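Local coordinates for aminopeptidase N family protein (Idiomarina loihiensis L2TR, PDB 4FGM) that is probably a zinc-dependent aminopeptidase of the M61 family, removing residues from the N-terminal ends of peptides, at residues I183-V188 against A218-Y223; Y223-M228 against N241-L246. All blocks are in the same frame, centred on the assembly; numbering follows the deposited sequence.

Contact 1. Residues I183-V188 against A218-Y223; sequences IKHSLV and APFQSY
The imidazole of His185 meets Tyr223 and Phe220 on one side of a parallel strand pair. At the ring's edge, within its plane, ND1 donates to the carbonyl of Ile183 in its own strand, coming from above that carbonyl's plane. His185 CD2 lies 3.7 Å from Tyr223 CB, while NE2 bonds to the hydroxyl of Tyr275. The side chains of Phe220 and His185 cross at about a right angle, with Phe220 CE2 4.2 Å from His185 NE2. One face of the Phe220 ring takes the methyl of Ala218, offset toward the rim; over the centre of the opposite face sits Tyr223 CD2, and Ile183 CG2 reaches its edge. With both imidazole nitrogens engaged, the His185 ring has its rotation fixed, and an alanine here would probably cost the Tyr275 hydroxyl and the Ile183 carbonyl this partner and open a gap beside Tyr223 CB.

Ile183 suits its place because it branches at CB: Ile183 CG2, anti to the backbone N, lies 3.4 Å from Gln221 O, while the other branch carries CD1 to within 3.6 Å of Ala218 CB. A small residue at Ala218 leaves room for both that methyl and the phenyl ring. Two backbone bonds join the strands: Tyr223 N to Lys184 O at 3.1 Å, and Ser186 N to Tyr223 O at 2.9 Å. The latter carbonyl also receives a CA-H...O contact from His185 CA. Lys184, on the other side of the sheet, turns its amine away to the exterior.

Helix 197-215 links these parallel neighbours, strands 183-190 and 222-230, in a beta-alpha-beta crossover.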
loop_
_atom_site.group_PDB
_atom_site.type_symbol
_atom_site.label_atom_id
_atom_site.label_comp_id
_atom_site.label_asym_id
_atom_site.label_seq_id
_atom_site.Cartn_x
_atom_site.Cartn_y
_atom_site.Cartn_z
ATOM N N ILE A 183 1.154 -17.175 19.093
ATOM C CA ILE A 183 2.269 -16.450 18.500
ATOM C C ILE A 183 2.353 -15.034 19.072
ATOM O O ILE A 183 1.329 -14.371 19.260
ATOM C CB ILE A 183 2.139 -16.404 16.957
ATOM C CG1 ILE A 183 2.157 -17.835 16.405
ATOM C CG2 ILE A 183 3.283 -15.588 16.349
ATOM C CD1 ILE A 183 2.216 -17.930 14.879
ATOM N N LYS A 184 3.567 -14.582 19.375
ATOM C CA LYS A 184 3.748 -13.240 19.928
ATOM C C LYS A 184 3.661 -12.160 18.859
ATOM O O LYS A 184 4.264 -12.272 17.793
ATOM C CB LYS A 184 5.094 -13.113 20.644
ATOM C CG LYS A 184 5.215 -13.938 21.908
ATOM C CD LYS A 184 6.362 -13.446 22.773
ATOM C CE LYS A 184 6.596 -14.385 23.940
ATOM N NZ LYS A 184 5.323 -14.700 24.641
ATOM N N HIS A 185 2.899 -11.114 19.164
ATOM C CA HIS A 185 2.711 -9.979 18.268
ATOM C C HIS A 185 3.003 -8.692 19.026
ATOM O O HIS A 185 2.920 -8.647 20.255
ATOM C CB HIS A 185 1.271 -9.930 17.745
ATOM C CG HIS A 185 0.956 -10.976 16.722
ATOM N ND1 HIS A 185 0.852 -12.318 17.029
ATOM C CD2 HIS A 185 0.711 -10.875 15.394
ATOM C CE1 HIS A 185 0.554 -12.996 15.935
ATOM N NE2 HIS A 185 0.462 -12.145 14.928
ATOM N N SER A 186 3.335 -7.642 18.284
ATOM C CA SER A 186 3.634 -6.345 18.878
ATOM C C SER A 186 3.081 -5.195 18.055
ATOM O O SER A 186 3.120 -5.215 16.822
ATOM C CB SER A 186 5.148 -6.138 19.012
ATOM O OG SER A 186 5.720 -7.041 19.937
ATOM N N LEU A 187 2.548 -4.202 18.753
ATOM C CA LEU A 187 2.065 -3.003 18.108
ATOM C C LEU A 187 3.050 -1.972 18.627
ATOM O O LEU A 187 3.177 -1.791 19.839
ATOM C CB LEU A 187 0.651 -2.634 18.554
ATOM C CG LEU A 187 0.242 -1.238 18.045
ATOM C CD1 LEU A 187 0.267 -1.209 16.516
ATOM C CD2 LEU A 187 -1.132 -0.874 18.564
ATOM N N VAL A 188 3.765 -1.319 17.718
ATOM C CA VAL A 188 4.750 -0.317 18.110
ATOM C C VAL A 188 4.397 1.036 17.521
ATOM O O VAL A 188 4.133 1.151 16.323
ATOM C CB VAL A 188 6.162 -0.718 17.633
ATOM C CG1 VAL A 188 7.189 0.300 18.119
ATOM C CG2 VAL A 188 6.495 -2.103 18.136
ATOM N N ALA A 218 1.090 -20.124 10.102
ATOM C CA ALA A 218 1.734 -18.818 10.007
ATOM C C ALA A 218 3.168 -19.001 9.520
ATOM O O ALA A 218 3.884 -19.869 10.007
ATOM C CB ALA A 218 1.727 -18.134 11.361
ATOM N N PRO A 219 3.606 -18.188 8.548
ATOM C CA PRO A 219 4.973 -18.302 8.022
ATOM C C PRO A 219 6.045 -17.620 8.873
ATOM O O PRO A 219 7.221 -17.639 8.526
ATOM C CB PRO A 219 4.855 -17.680 6.634
ATOM C CG PRO A 219 3.868 -16.577 6.866
ATOM C CD PRO A 219 2.807 -17.254 7.731
ATOM N N PHE A 220 5.638 -17.021 9.984
ATOM C CA PHE A 220 6.574 -16.331 10.872
ATOM C C PHE A 220 6.443 -16.865 12.299
ATOM O O PHE A 220 5.476 -17.556 12.619
ATOM C CB PHE A 220 6.287 -14.821 10.857
ATOM C CG PHE A 220 4.816 -14.484 10.934
ATOM C CD1 PHE A 220 4.114 -14.108 9.792
ATOM C CD2 PHE A 220 4.132 -14.559 12.145
ATOM C CE1 PHE A 220 2.744 -13.824 9.849
ATOM C CE2 PHE A 220 2.762 -14.282 12.214
ATOM C CZ PHE A 220 2.068 -13.907 11.064
ATOM N N GLN A 221 7.408 -16.548 13.157
ATOM C CA GLN A 221 7.347 -17.005 14.543
ATOM C C GLN A 221 6.919 -15.898 15.498
ATOM O O GLN A 221 6.613 -16.152 16.662
ATOM C CB GLN A 221 8.692 -17.577 14.980
ATOM C CG GLN A 221 9.035 -18.881 14.293
ATOM C CD GLN A 221 10.384 -19.409 14.716
ATOM O OE1 GLN A 221 10.490 -20.213 15.645
ATOM N NE2 GLN A 221 11.434 -18.943 14.045
ATOM N N SER A 222 6.906 -14.670 14.994
ATOM C CA SER A 222 6.492 -13.509 15.772
ATOM C C SER A 222 6.223 -12.415 14.746
ATOM O O SER A 222 6.714 -12.495 13.619
ATOM C CB SER A 222 7.591 -13.075 16.734
ATOM O OG SER A 222 8.680 -12.519 16.030
ATOM N N TYR A 223 5.445 -11.405 15.114
ATOM C CA TYR A 223 5.148 -10.348 14.161
ATOM C C TYR A 223 5.037 -8.977 14.823
ATOM O O TYR A 223 4.495 -8.851 15.925
ATOM C CB TYR A 223 3.866 -10.697 13.406
ATOM C CG TYR A 223 3.579 -9.801 12.225
ATOM C CD1 TYR A 223 2.958 -8.564 12.395
ATOM C CD2 TYR A 223 3.922 -10.197 10.933
ATOM C CE1 TYR A 223 2.681 -7.747 11.309
ATOM C CE2 TYR A 223 3.653 -9.382 9.840
ATOM C CZ TYR A 223 3.027 -8.160 10.035
ATOM O OH TYR A 223 2.707 -7.377 8.950
#

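Contact 2. Residues Y223-M228 against N241-L246; sequences YTFLTM and NSTALL
Tyr223 reaches across to Asn241, Ser242 and Thr243, running over the backbone of the first two and ending at the side chain of the third. Tyr223 CB and CG lie 3.9 and 3.7 Å from Asn241 O, and Tyr223 CD2 is 3.4 Å from Asn241 C. Farther out, CE2 approaches Ser242 N, and Ser242 CA lies over one face of the Tyr223 ring, 3.9 Å from its centroid, in a CH-pi contact. CE1 comes near Thr243 CG2 (4.1 Å from Tyr223 CE1), and CZ passes the Ser242 carbonyl carbon; Tyr223 OH ends 3.2 Å from Thr243 CB, close to CG2 as well. CG stands anti to the backbone N (chi1 -170°), which carries the ring across the neighbouring strand. A long flat residue suits this path, since the peptide beneath it is flat too.

Thr243 divides its branches: CG2 packs obliquely against Phe225 CD2 at 3.6 Å, whereas OG1 bonds to the carbonyl of Leu237. CE1 of Tyr223 in turn covers the centre of one Phe225 face. On the other side of the sheet, Leu226 lays CB and CG by Thr243 O, and the selenomethionine at Met228 packs CB against Leu246 CD1.

Five backbone hydrogen bonds run between the strands, the straightest from Met228 N to Leu245 O (178°). Where the pairing begins, a water donates to Asn241 O and also hydrogen-bonds to Thr224 OG1. Thr243 and Leu245 also touch Glu274 of helix 262-277, which carries the HExxH pattern. The contact is a regular parallel strand pair in the sheet against this zinc-binding helix, as expected for a probable M61 metallopeptidase.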
loop_
_atom_site.group_PDB
_atom_site.type_symbol
_atom_site.label_atom_id
_atom_site.label_comp_id
_atom_site.label_asym_id
_atom_site.label_seq_id
_atom_site.Cartn_x
_atom_site.Cartn_y
_atom_site.Cartn_z
ATOM N N TYR A 223 5.445 -11.405 15.114
ATOM C CA TYR A 223 5.148 -10.348 14.161
ATOM C C TYR A 223 5.037 -8.977 14.823
ATOM O O TYR A 223 4.495 -8.851 15.925
ATOM C CB TYR A 223 3.866 -10.697 13.406
ATOM C CG TYR A 223 3.579 -9.801 12.225
ATOM C CD1 TYR A 223 2.958 -8.564 12.395
ATOM C CD2 TYR A 223 3.922 -10.197 10.933
ATOM C CE1 TYR A 223 2.681 -7.747 11.309
ATOM C CE2 TYR A 223 3.653 -9.382 9.840
ATOM C CZ TYR A 223 3.027 -8.160 10.035
ATOM O OH TYR A 223 2.707 -7.377 8.950
ATOM N N THR A 224 5.552 -7.954 14.144
ATOM C CA THR A 224 5.535 -6.599 14.687
ATOM C C THR A 224 4.953 -5.559 13.745
ATOM O O THR A 224 5.342 -5.473 12.576
ATOM C CB THR A 224 6.952 -6.110 15.028
ATOM O OG1 THR A 224 7.727 -7.195 15.551
ATOM C CG2 THR A 224 6.877 -4.980 16.059
ATOM N N PHE A 225 4.030 -4.758 14.265
ATOM C CA PHE A 225 3.421 -3.688 13.479
ATOM C C PHE A 225 4.159 -2.399 13.834
ATOM O O PHE A 225 3.868 -1.784 14.862
ATOM C CB PHE A 225 1.937 -3.541 13.821
ATOM C CG PHE A 225 1.077 -4.673 13.337
ATOM C CD1 PHE A 225 0.840 -5.783 14.140
ATOM C CD2 PHE A 225 0.495 -4.626 12.076
ATOM C CE1 PHE A 225 0.015 -6.829 13.695
ATOM C CE2 PHE A 225 -0.323 -5.658 11.628
ATOM C CZ PHE A 225 -0.559 -6.765 12.436
ATOM N N LEU A 226 5.130 -2.014 13.003
ATOM C CA LEU A 226 5.916 -0.802 13.242
ATOM C C LEU A 226 5.120 0.387 12.720
ATOM O O LEU A 226 4.908 0.528 11.513
ATOM C CB LEU A 226 7.268 -0.899 12.532
ATOM C CG LEU A 226 8.070 -2.161 12.865
ATOM C CD1 LEU A 226 9.401 -2.132 12.110
ATOM C CD2 LEU A 226 8.312 -2.251 14.373
ATOM N N THR A 227 4.701 1.254 13.634
ATOM C CA THR A 227 3.862 2.377 13.257
ATOM C C THR A 227 4.351 3.777 13.553
ATOM O O THR A 227 4.621 4.125 14.699
ATOM C CB THR A 227 2.471 2.233 13.922
ATOM O OG1 THR A 227 1.949 0.928 13.647
ATOM C CG2 THR A 227 1.503 3.277 13.386
HETATM N N MSE A 228 4.453 4.582 12.502
HETATM C CA MSE A 228 4.823 5.983 12.640
HETATM C C MSE A 228 3.494 6.749 12.608
HETATM O O MSE A 228 2.674 6.580 11.690
HETATM C CB MSE A 228 5.727 6.427 11.491
HETATM C CG MSE A 228 7.166 6.019 11.673
HETATM SE SE MSE A 228 8.244 6.452 10.138
HETATM C CE MSE A 228 7.575 5.077 8.950
ATOM N N ASN A 241 7.955 -10.775 8.622
ATOM C CA ASN A 241 7.482 -10.928 9.995
ATOM C C ASN A 241 7.217 -9.579 10.670
ATOM O O ASN A 241 7.200 -9.461 11.901
ATOM C CB ASN A 241 8.470 -11.779 10.807
ATOM C CG ASN A 241 9.754 -11.034 11.157
ATOM O OD1 ASN A 241 10.135 -10.072 10.487
ATOM N ND2 ASN A 241 10.436 -11.494 12.215
ATOM N N SER A 242 6.982 -8.569 9.839
ATOM C CA SER A 242 6.702 -7.220 10.319
ATOM C C SER A 242 6.154 -6.364 9.180
ATOM O O SER A 242 6.097 -6.789 8.018
ATOM C CB SER A 242 7.980 -6.561 10.838
ATOM O OG SER A 242 8.844 -6.248 9.761
ATOM N N THR A 243 5.753 -5.150 9.524
ATOM C CA THR A 243 5.263 -4.212 8.535
ATOM C C THR A 243 5.556 -2.813 9.043
ATOM O O THR A 243 5.592 -2.579 10.250
ATOM C CB THR A 243 3.737 -4.374 8.270
ATOM O OG1 THR A 243 3.336 -3.457 7.242
ATOM C CG2 THR A 243 2.927 -4.107 9.526
ATOM N N ALA A 244 5.807 -1.899 8.115
ATOM C CA ALA A 244 6.072 -0.508 8.462
ATOM C C ALA A 244 4.852 0.295 8.004
ATOM O O ALA A 244 4.489 0.289 6.820
ATOM C CB ALA A 244 7.340 -0.014 7.760
ATOM N N LEU A 245 4.218 0.973 8.954
ATOM C CA LEU A 245 3.029 1.759 8.667
ATOM C C LEU A 245 3.191 3.232 8.997
ATOM O O LEU A 245 3.887 3.599 9.941
ATOM C CB LEU A 245 1.848 1.239 9.485
ATOM C CG LEU A 245 1.575 -0.261 9.544
ATOM C CD1 LEU A 245 0.552 -0.531 10.656
ATOM C CD2 LEU A 245 1.081 -0.755 8.178
ATOM N N LEU A 246 2.533 4.071 8.211
ATOM C CA LEU A 246 2.519 5.505 8.459
ATOM C C LEU A 246 1.033 5.816 8.510
ATOM O O LEU A 246 0.325 5.617 7.526
ATOM C CB LEU A 246 3.167 6.282 7.318
ATOM C CG LEU A 246 3.059 7.799 7.498
ATOM C CD1 LEU A 246 3.810 8.227 8.757
ATOM C CD2 LEU A 246 3.612 8.501 6.264
HETATM O O HOH W 1 8.482 -9.919 14.601
#

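Contacts 1 and 2 lie on the two sides of strand 222-230, the middle strand of a five-stranded mixed sheet, with centres 10 Å apart. Tyr223 belongs to both, its backbone paired with 183-188 and its ring over 241-243. Beyond it the sheet continues through probable hydrogen bonds, Ser186 O to Phe225 N and Val188 O to Thr227 N, each 2.8 Å. Contact 2 comes nearer the active site through Thr243, whose side chain is about 7 Å from the bound maleic acid and about 9 Å from the zinc ion; that of the shared Tyr223 stands at about 10 and 11 Å, though about 7 Å from that of His277. His273, His277 and Glu307 bind that zinc.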